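PDB 2IM5: nicotinate phosphoribosyltransferase from Porphyromonas gingivalis, which probably catalyses the ATP-dependent synthesis of nicotinate mononucleotide from nicotinate and phosphoribosyl diphosphate, the single step that leads from nicotinate into NAD biosynthesis. Local coordinates for residues 19-24 / 212-217; 27-32 / 356-361; 349-354 / 363-368. All blocks are in the same frame, centred on the assembly; numbering follows the deposited sequence.

Contact 1: 19-24 / 212-217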
loop_
_atom_site.group_PDB
_atom_site.type_symbol
_atom_site.label_atom_id
_atom_site.label_comp_id
_atom_site.label_asym_id
_atom_site.label_seq_id
_atom_site.Cartn_x
_atom_site.Cartn_y
_atom_site.Cartn_z
ATOM N N TYR A 19 9.601 4.300 9.230
ATOM C CA TYR A 19 10.532 4.076 10.335
ATOM C C TYR A 19 11.693 3.218 9.858
ATOM O O TYR A 19 12.840 3.439 10.250
ATOM C CB TYR A 19 9.849 3.402 11.530
ATOM C CG TYR A 19 10.844 2.963 12.583
ATOM C CD1 TYR A 19 11.727 3.875 13.152
ATOM C CD2 TYR A 19 10.961 1.620 12.947
ATOM C CE1 TYR A 19 12.713 3.463 14.045
ATOM C CE2 TYR A 19 11.944 1.198 13.843
ATOM C CZ TYR A 19 12.816 2.122 14.383
ATOM O OH TYR A 19 13.797 1.707 15.249
ATOM N N ALA A 20 11.405 2.242 9.005
ATOM C CA ALA A 20 12.470 1.396 8.476
ATOM C C ALA A 20 13.503 2.278 7.761
ATOM O O ALA A 20 14.707 2.070 7.919
ATOM C CB ALA A 20 11.906 0.350 7.522
ATOM N N TYR A 21 13.039 3.254 6.975
ATOM C CA TYR A 21 13.974 4.155 6.283
ATOM C C TYR A 21 14.715 5.034 7.303
ATOM O O TYR A 21 15.928 5.230 7.214
ATOM C CB TYR A 21 13.252 5.099 5.313
ATOM C CG TYR A 21 12.636 4.466 4.089
ATOM C CD1 TYR A 21 13.356 3.576 3.296
ATOM C CD2 TYR A 21 11.350 4.818 3.683
ATOM C CE1 TYR A 21 12.808 3.053 2.119
ATOM C CE2 TYR A 21 10.790 4.305 2.513
ATOM C CZ TYR A 21 11.522 3.427 1.735
ATOM O OH TYR A 21 10.968 2.944 0.572
ATOM N N ALA A 22 13.966 5.566 8.266
ATOM C CA ALA A 22 14.534 6.439 9.286
ATOM C C ALA A 22 15.628 5.751 10.099
ATOM O O ALA A 22 16.600 6.387 10.519
ATOM C CB ALA A 22 13.435 6.940 10.207
ATOM N N LYS A 23 15.475 4.450 10.321
ATOM C CA LYS A 23 16.464 3.717 11.092
ATOM C C LYS A 23 17.676 3.305 10.280
ATOM O O LYS A 23 18.812 3.597 10.652
ATOM C CB LYS A 23 15.863 2.451 11.702
ATOM C CG LYS A 23 16.908 1.633 12.470
ATOM C CD LYS A 23 16.405 0.285 12.938
ATOM C CE LYS A 23 17.474 -0.401 13.797
ATOM N NZ LYS A 23 17.097 -1.787 14.181
ATOM N N LEU A 24 17.428 2.626 9.163
ATOM C CA LEU A 24 18.509 2.121 8.333
ATOM C C LEU A 24 19.017 2.992 7.191
ATOM O O LEU A 24 20.181 2.865 6.808
ATOM C CB LEU A 24 18.124 0.748 7.779
ATOM C CG LEU A 24 17.789 -0.345 8.809
ATOM C CD1 LEU A 24 17.317 -1.606 8.052
ATOM C CD2 LEU A 24 19.035 -0.670 9.667
ATOM N N PRO A 212 5.545 -2.416 1.754
ATOM C CA PRO A 212 5.166 -2.156 0.363
ATOM C C PRO A 212 6.242 -2.537 -0.650
ATOM O O PRO A 212 7.356 -2.930 -0.276
ATOM C CB PRO A 212 4.923 -0.663 0.373
ATOM C CG PRO A 212 6.098 -0.201 1.230
ATOM C CD PRO A 212 6.124 -1.212 2.374
ATOM N N HIS A 213 5.897 -2.397 -1.931
ATOM C CA HIS A 213 6.813 -2.689 -3.021
ATOM C C HIS A 213 8.000 -1.733 -2.998
ATOM O O HIS A 213 9.113 -2.136 -3.327
ATOM C CB HIS A 213 6.115 -2.548 -4.379
ATOM C CG HIS A 213 5.121 -3.626 -4.675
ATOM N ND1 HIS A 213 5.484 -4.935 -4.905
ATOM C CD2 HIS A 213 3.772 -3.588 -4.776
ATOM C CE1 HIS A 213 4.402 -5.658 -5.135
ATOM N NE2 HIS A 213 3.350 -4.865 -5.061
ATOM N N GLU A 214 7.766 -0.474 -2.613
ATOM C CA GLU A 214 8.844 0.520 -2.599
ATOM C C GLU A 214 10.035 0.083 -1.747
ATOM O O GLU A 214 11.180 0.398 -2.071
ATOM C CB GLU A 214 8.338 1.894 -2.120
ATOM C CG GLU A 214 7.828 1.935 -0.693
ATOM C CD GLU A 214 7.508 3.351 -0.212
ATOM O OE1 GLU A 214 8.450 4.116 0.098
ATOM O OE2 GLU A 214 6.312 3.700 -0.147
ATOM N N TRP A 215 9.759 -0.649 -0.669
ATOM C CA TRP A 215 10.816 -1.128 0.219
ATOM C C TRP A 215 11.738 -2.060 -0.550
ATOM O O TRP A 215 12.954 -1.913 -0.495
ATOM C CB TRP A 215 10.208 -1.855 1.424
ATOM C CG TRP A 215 11.210 -2.457 2.371
ATOM C CD1 TRP A 215 11.393 -3.789 2.630
ATOM C CD2 TRP A 215 12.149 -1.752 3.207
ATOM N NE1 TRP A 215 12.379 -3.955 3.574
ATOM C CE2 TRP A 215 12.859 -2.726 3.945
ATOM C CE3 TRP A 215 12.455 -0.399 3.402
ATOM C CZ2 TRP A 215 13.858 -2.388 4.865
ATOM C CZ3 TRP A 215 13.454 -0.059 4.318
ATOM C CH2 TRP A 215 14.143 -1.054 5.039
ATOM N N ILE A 216 11.159 -3.002 -1.288
ATOM C CA ILE A 216 11.952 -3.943 -2.078
ATOM C C ILE A 216 12.632 -3.211 -3.235
ATOM O O ILE A 216 13.796 -3.438 -3.534
ATOM C CB ILE A 216 11.079 -5.059 -2.690
ATOM C CG1 ILE A 216 10.199 -5.705 -1.623
ATOM C CG2 ILE A 216 11.961 -6.098 -3.346
ATOM C CD1 ILE A 216 10.950 -6.356 -0.529
ATOM N N GLN A 217 11.878 -2.342 -3.899
ATOM C CA GLN A 217 12.390 -1.578 -5.034
ATOM C C GLN A 217 13.590 -0.708 -4.647
ATOM O O GLN A 217 14.531 -0.557 -5.416
ATOM C CB GLN A 217 11.279 -0.699 -5.584
ATOM C CG GLN A 217 10.189 -1.462 -6.292
ATOM C CD GLN A 217 9.097 -0.536 -6.795
ATOM O OE1 GLN A 217 8.263 -0.067 -6.020
ATOM N NE2 GLN A 217 9.116 -0.242 -8.090
#
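Y21 and W215 provide most of the surface buried between helix segments 19-24 and 213-217, whose axes run at 29° to each other and stay 12.0 Å apart at their closest. The gap is bridged mainly by large side chains. The phenol and the indole overlap alongside each other, one reaching out from each helix. Their planes are inclined at 54°, an oblique meeting, and the nearest atoms are Y21 CE1 and W215 CE3 at 3.7 Å. With its CG anti to the backbone N (chi1 177°), W215 sends the benzo end of the indole to the tyrosine-bearing helix, where A20 CB lies 3.6 Å from CZ3.

At the far end of the tyrosine, Y21 OH donates a hydrogen bond of 2.8 Å to E214 OE1, which receives it on the anti lone pair, close to the plane of the phenol ring. The same OE1 is bonded to T117, and OE2 forms a salt bridge with K14, so the buried carboxylate is gripped at both oxygens.

Packing is looser towards the partly exposed L24, whose CD1 approaches W215 CH2 no nearer than 4.4 Å. The neighbouring K23, on the exposed side, bonds to N238 through its amine. On the buried side L113 and Y114 of helix 113-116 pack on Y21, while helix 228-240 borders the indole: A232 O accepts the bond from W215 NE1, and W236 meets the ring edge-to-face.

Contact 2: 27-32 / 356-361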
loop_
_atom_site.group_PDB
_atom_site.type_symbol
_atom_site.label_atom_id
_atom_site.label_comp_id
_atom_site.label_asym_id
_atom_site.label_seq_id
_atom_site.Cartn_x
_atom_site.Cartn_y
_atom_site.Cartn_z
ATOM N N ARG A 27 19.750 8.845 5.397
ATOM C CA ARG A 27 20.371 9.787 4.471
ATOM C C ARG A 27 19.866 9.604 3.043
ATOM O O ARG A 27 20.203 10.384 2.155
ATOM C CB ARG A 27 21.893 9.623 4.473
ATOM C CG ARG A 27 22.570 9.939 5.793
ATOM C CD ARG A 27 24.083 9.869 5.635
ATOM N NE ARG A 27 24.767 10.570 6.720
ATOM C CZ ARG A 27 24.990 10.051 7.920
ATOM N NH1 ARG A 27 24.588 8.816 8.189
ATOM N NH2 ARG A 27 25.599 10.772 8.855
ATOM N N ALA A 28 19.058 8.575 2.828
ATOM C CA ALA A 28 18.551 8.295 1.495
ATOM C C ALA A 28 17.586 9.349 0.974
ATOM O O ALA A 28 16.873 9.992 1.742
ATOM C CB ALA A 28 17.884 6.922 1.472
ATOM N N TYR A 29 17.583 9.514 -0.344
ATOM C CA TYR A 29 16.695 10.442 -1.025
ATOM C C TYR A 29 15.847 9.636 -1.992
ATOM O O TYR A 29 16.232 8.554 -2.436
ATOM C CB TYR A 29 17.488 11.485 -1.816
ATOM C CG TYR A 29 17.996 12.631 -0.979
ATOM C CD1 TYR A 29 17.294 13.832 -0.914
ATOM C CD2 TYR A 29 19.169 12.507 -0.231
ATOM C CE1 TYR A 29 17.746 14.884 -0.126
ATOM C CE2 TYR A 29 19.628 13.553 0.560
ATOM C CZ TYR A 29 18.912 14.734 0.608
ATOM O OH TYR A 29 19.354 15.765 1.395
ATOM N N GLY A 30 14.681 10.165 -2.316
ATOM C CA GLY A 30 13.822 9.474 -3.255
ATOM C C GLY A 30 12.921 10.452 -3.969
ATOM O O GLY A 30 12.705 11.570 -3.489
ATOM N N GLU A 31 12.431 10.052 -5.136
ATOM C CA GLU A 31 11.495 10.872 -5.886
ATOM C C GLU A 31 10.292 10.016 -6.241
ATOM O O GLU A 31 10.429 8.979 -6.903
ATOM C CB GLU A 31 12.083 11.413 -7.192
ATOM C CG GLU A 31 11.032 12.247 -7.950
ATOM C CD GLU A 31 11.478 12.714 -9.335
ATOM O OE1 GLU A 31 11.715 11.860 -10.222
ATOM O OE2 GLU A 31 11.584 13.943 -9.531
ATOM N N PHE A 32 9.119 10.448 -5.791
ATOM C CA PHE A 32 7.883 9.749 -6.084
ATOM C C PHE A 32 7.205 10.482 -7.240
ATOM O O PHE A 32 7.201 11.718 -7.287
ATOM C CB PHE A 32 6.967 9.751 -4.856
ATOM C CG PHE A 32 7.347 8.736 -3.810
ATOM C CD1 PHE A 32 6.692 7.503 -3.743
ATOM C CD2 PHE A 32 8.376 8.995 -2.911
ATOM C CE1 PHE A 32 7.059 6.547 -2.796
ATOM C CE2 PHE A 32 8.752 8.045 -1.961
ATOM C CZ PHE A 32 8.090 6.818 -1.904
ATOM N N MET A 356 21.422 6.545 -2.039
ATOM C CA MET A 356 21.764 6.207 -0.662
ATOM C C MET A 356 22.052 7.435 0.208
ATOM O O MET A 356 21.724 7.466 1.393
ATOM C CB MET A 356 22.981 5.274 -0.644
ATOM C CG MET A 356 23.242 4.660 0.718
ATOM S SD MET A 356 21.910 3.531 1.210
ATOM C CE MET A 356 22.798 1.992 1.152
ATOM N N THR A 357 22.677 8.444 -0.383
ATOM C CA THR A 357 23.012 9.671 0.333
ATOM C C THR A 357 22.947 10.805 -0.675
ATOM O O THR A 357 22.795 10.570 -1.871
ATOM C CB THR A 357 24.454 9.638 0.917
ATOM O OG1 THR A 357 25.397 9.632 -0.159
ATOM C CG2 THR A 357 24.679 8.394 1.760
ATOM N N ALA A 358 23.071 12.033 -0.190
ATOM C CA ALA A 358 23.030 13.205 -1.056
ATOM C C ALA A 358 24.072 13.167 -2.173
ATOM O O ALA A 358 23.802 13.600 -3.292
ATOM C CB ALA A 358 23.211 14.475 -0.219
ATOM N N LYS A 359 25.250 12.638 -1.870
ATOM C CA LYS A 359 26.338 12.564 -2.843
ATOM C C LYS A 359 26.293 11.376 -3.810
ATOM O O LYS A 359 27.058 11.339 -4.768
ATOM C CB LYS A 359 27.689 12.576 -2.106
ATOM C CG LYS A 359 28.059 13.931 -1.510
ATOM C CD LYS A 359 27.006 14.416 -0.512
ATOM C CE LYS A 359 27.274 15.843 -0.042
ATOM N NZ LYS A 359 26.234 16.322 0.928
ATOM N N ASP A 360 25.410 10.414 -3.559
ATOM C CA ASP A 360 25.285 9.235 -4.417
ATOM C C ASP A 360 24.579 9.639 -5.712
ATOM O O ASP A 360 23.972 10.716 -5.789
ATOM C CB ASP A 360 24.493 8.146 -3.667
ATOM C CG ASP A 360 24.212 6.894 -4.517
ATOM O OD1 ASP A 360 25.028 6.561 -5.407
ATOM O OD2 ASP A 360 23.175 6.222 -4.272
ATOM N N ASP A 361 24.688 8.804 -6.741
ATOM C CA ASP A 361 24.017 9.085 -8.001
ATOM C C ASP A 361 22.585 8.592 -7.860
ATOM O O ASP A 361 22.272 7.824 -6.949
ATOM C CB ASP A 361 24.669 8.324 -9.160
ATOM C CG ASP A 361 26.076 8.802 -9.461
ATOM O OD1 ASP A 361 26.248 10.015 -9.723
ATOM O OD2 ASP A 361 27.002 7.961 -9.444
HETATM O O HOH W 1 20.921 6.363 4.154
HETATM O O HOH W 2 21.776 12.563 2.815
#
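R27 and A28, just ahead of strand 29-36, run against the chain at M356 and T357, the CA atoms of A28 and M356 being 4.4 Å apart, and the two backbones are joined by water and CA-H...O contacts in place of direct N-H...O bonds. T357 CA directs its hydrogen at R27 O over 3.4 Å, with an angle of 157° at the hydrogen. Water 1 accepts from R27 N and donates to M356 O, while water 2 donates to R27 O at 2.8 Å and takes a weak bond from A358 N. The pair of waters thus bridges the chains at two successive points.

Side-chain contact is sparse. The side chains of R27 and T357 run alongside each other, T357 CG2 coming 4.1 Å from R27 CB; the extended arginine then carries its guanidinium away from the loop. The ring of Y29 reaches the start of the turn, where its CE2 atom meets A358 CB at 3.8 Å in an oblique approach.

The loop also braces itself. T357 to D360 form a type I beta turn closed by D360 N to T357 O at 3.1 Å. CG of D360 lies anti to its backbone N (chi1 176°), which brings the carboxylate back to the chain ahead of the turn, where OD2 takes a nearly straight bond from M356 N (2.9 Å, 170°) on the anti lone pair. H363 NE2 is bonded to the other oxygen, OD1.

This loop links strands 347-355 and 363-364. Strand 29-36 pairs with strand 347-355 through Y29 and K355, whereas A28 bonds to L113 and packs on F218 of helix 213-223, and M356 rests on I222 and Y223 of that helix.

Contact 3: 349-354 / 363-368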
loop_
_atom_site.group_PDB
_atom_site.type_symbol
_atom_site.label_atom_id
_atom_site.label_comp_id
_atom_site.label_asym_id
_atom_site.label_seq_id
_atom_site.Cartn_x
_atom_site.Cartn_y
_atom_site.Cartn_z
ATOM N N MET A 349 1.191 6.603 -7.306
ATOM C CA MET A 349 2.304 7.516 -7.066
ATOM C C MET A 349 3.413 6.594 -6.581
ATOM O O MET A 349 3.409 6.155 -5.427
ATOM C CB MET A 349 1.943 8.569 -6.006
ATOM C CG MET A 349 2.873 9.776 -6.034
ATOM S SD MET A 349 2.312 11.194 -5.086
ATOM C CE MET A 349 3.672 12.326 -5.398
ATOM N N LYS A 350 4.347 6.286 -7.477
ATOM C CA LYS A 350 5.426 5.364 -7.162
ATOM C C LYS A 350 6.822 5.944 -7.014
ATOM O O LYS A 350 7.138 6.998 -7.573
ATOM C CB LYS A 350 5.475 4.267 -8.227
ATOM C CG LYS A 350 4.159 3.535 -8.436
ATOM C CD LYS A 350 3.651 2.932 -7.134
ATOM C CE LYS A 350 2.355 2.160 -7.346
ATOM N NZ LYS A 350 1.754 1.719 -6.057
ATOM N N LEU A 351 7.653 5.230 -6.258
ATOM C CA LEU A 351 9.041 5.623 -6.067
ATOM C C LEU A 351 9.662 5.410 -7.438
ATOM O O LEU A 351 9.715 4.287 -7.933
ATOM C CB LEU A 351 9.724 4.717 -5.038
ATOM C CG LEU A 351 11.201 5.031 -4.789
ATOM C CD1 LEU A 351 11.336 6.462 -4.286
ATOM C CD2 LEU A 351 11.783 4.039 -3.782
ATOM N N TRP A 352 10.121 6.486 -8.052
ATOM C CA TRP A 352 10.703 6.415 -9.386
ATOM C C TRP A 352 12.223 6.279 -9.402
ATOM O O TRP A 352 12.787 5.658 -10.300
ATOM C CB TRP A 352 10.291 7.654 -10.182
ATOM C CG TRP A 352 10.557 7.521 -11.644
ATOM C CD1 TRP A 352 11.614 8.030 -12.341
ATOM C CD2 TRP A 352 9.770 6.784 -12.584
ATOM N NE1 TRP A 352 11.535 7.650 -13.664
ATOM C CE2 TRP A 352 10.412 6.885 -13.837
ATOM C CE3 TRP A 352 8.581 6.043 -12.484
ATOM C CZ2 TRP A 352 9.907 6.274 -14.989
ATOM C CZ3 TRP A 352 8.074 5.435 -13.627
ATOM C CH2 TRP A 352 8.739 5.556 -14.866
ATOM N N LYS A 353 12.879 6.881 -8.419
ATOM C CA LYS A 353 14.333 6.813 -8.316
ATOM C C LYS A 353 14.762 7.158 -6.896
ATOM O O LYS A 353 14.001 7.774 -6.139
ATOM C CB LYS A 353 14.987 7.767 -9.316
ATOM C CG LYS A 353 14.688 9.228 -9.076
ATOM C CD LYS A 353 15.413 10.106 -10.091
ATOM C CE LYS A 353 15.202 11.579 -9.784
ATOM N NZ LYS A 353 15.870 12.459 -10.776
ATOM N N CYS A 354 15.977 6.761 -6.541
ATOM C CA CYS A 354 16.496 7.007 -5.210
ATOM C C CYS A 354 18.019 7.000 -5.201
ATOM O O CYS A 354 18.665 6.682 -6.201
ATOM C CB CYS A 354 15.997 5.917 -4.260
ATOM S SG CYS A 354 16.442 4.245 -4.790
ATOM N N HIS A 363 19.404 6.351 -8.838
ATOM C CA HIS A 363 19.216 5.002 -9.357
ATOM C C HIS A 363 17.720 4.819 -9.586
ATOM O O HIS A 363 16.914 5.055 -8.685
ATOM C CB HIS A 363 19.717 3.968 -8.343
ATOM C CG HIS A 363 21.165 4.117 -7.996
ATOM N ND1 HIS A 363 22.179 3.758 -8.860
ATOM C CD2 HIS A 363 21.770 4.625 -6.896
ATOM C CE1 HIS A 363 23.346 4.040 -8.307
ATOM N NE2 HIS A 363 23.125 4.568 -7.116
ATOM N N TYR A 364 17.348 4.415 -10.795
ATOM C CA TYR A 364 15.943 4.197 -11.123
ATOM C C TYR A 364 15.407 2.935 -10.475
ATOM O O TYR A 364 16.128 1.948 -10.343
ATOM C CB TYR A 364 15.746 4.085 -12.633
ATOM C CG TYR A 364 15.902 5.393 -13.356
ATOM C CD1 TYR A 364 15.151 6.507 -12.976
ATOM C CD2 TYR A 364 16.799 5.526 -14.418
ATOM C CE1 TYR A 364 15.285 7.728 -13.632
ATOM C CE2 TYR A 364 16.942 6.747 -15.088
ATOM C CZ TYR A 364 16.181 7.842 -14.686
ATOM O OH TYR A 364 16.322 9.055 -15.330
ATOM N N CYS A 365 14.136 2.984 -10.077
ATOM C CA CYS A 365 13.469 1.844 -9.461
ATOM C C CYS A 365 12.497 1.246 -10.467
ATOM O O CYS A 365 11.880 1.967 -11.249
ATOM C CB CYS A 365 12.684 2.276 -8.216
ATOM S SG CYS A 365 13.673 2.992 -6.873
ATOM N N VAL A 366 12.359 -0.073 -10.458
ATOM C CA VAL A 366 11.433 -0.721 -11.364
ATOM C C VAL A 366 10.630 -1.768 -10.614
ATOM O O VAL A 366 10.976 -2.155 -9.498
ATOM C CB VAL A 366 12.159 -1.404 -12.553
ATOM C CG1 VAL A 366 13.017 -0.399 -13.292
ATOM C CG2 VAL A 366 13.004 -2.552 -12.062
ATOM N N LYS A 367 9.545 -2.207 -11.237
ATOM C CA LYS A 367 8.674 -3.229 -10.674
ATOM C C LYS A 367 8.209 -4.074 -11.847
ATOM O O LYS A 367 7.792 -3.532 -12.867
ATOM C CB LYS A 367 7.468 -2.593 -9.983
ATOM C CG LYS A 367 6.479 -3.619 -9.466
ATOM C CD LYS A 367 5.243 -2.956 -8.909
ATOM C CE LYS A 367 4.133 -3.976 -8.715
ATOM N NZ LYS A 367 2.864 -3.308 -8.305
ATOM N N LEU A 368 8.280 -5.393 -11.708
ATOM C CA LEU A 368 7.888 -6.277 -12.795
ATOM C C LEU A 368 6.498 -6.915 -12.690
ATOM O O LEU A 368 5.804 -7.047 -13.699
ATOM C CB LEU A 368 8.947 -7.363 -12.961
ATOM C CG LEU A 368 10.384 -6.864 -13.179
ATOM C CD1 LEU A 368 11.308 -8.057 -13.392
ATOM C CD2 LEU A 368 10.440 -5.928 -14.383
HETATM O O HOH W 3 8.908 2.496 -10.313
HETATM O O HOH W 4 12.081 4.154 -12.886
#
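The side chains of W352 and Y364 meet at a slant on one side of the hairpin formed by strands 347-355 and 363-364. The planes of the indole five-membered ring and the phenol ring are 73° apart, with W352 NE1 3.8 Å from Y364 CE1. Y364 turns its CD1 edge to the carbonyl oxygen of W352, which lies near the plane of the tyrosine ring. Water 4 sits over the centre of the indole on one face, 3.3 Å above its plane, and donates to both W352 O and C365 O. K353 adds its CB to the Y364 ring, but its extended chain leads the amine away to a cation-pi contact with W362.

Sulfur and aliphatic groups gather on the other, buried side. C365 SG lies 3.7 Å from C354 SG, a van der Waals contact between two thiols, and 3.8 Å from L351 CD2. C354 holds its SG between the backbone N and the carbonyl carbon (chi1 57°), on the side where it faces C365 SG.

Two bonds between C354 and H363 hold the antiparallel hydrogen-bonded pair, H363 N reaching C354 O at 2.8 Å. The neighbouring K353-Y364 pair is non-hydrogen-bonded. C365 N then bonds almost straight to W352 O (3.0 Å, 172°), although it stands above the carbonyl plane.

W352 and K353 both face E31 in a classic beta bulge where strand 347-355 meets strand 29-36. The thiol side lies under helix 213-223, with F218 and A221 on C354, and helix 379-389 packs on Y364 and V366.

Overall arrangement
The three contacts meet around helix 213-223, their centres 12 to 13 Å apart. Contacts 2 and 3 share a sheet: E31 O is 2.8 Å from W352 N, a probable hydrogen bond between strands 29-36 and 347-355. Contact 1 meets contact 2 where E214 OE1 lies 3.4 Å from F32 CZ, and contact 3 where Q217 NE2 approaches V366 O at 3.0 Å, again a probable hydrogen bond. H213, the predicted site of autocatalytic phosphorylation and unmodified here, lies beside contact 3: its NE2 is 3.6 Å from K367 NZ. Contacts 1 and 2 each join the N-terminal family region to the later TIM-barrel-clan region, whereas contact 3 stays within the latter.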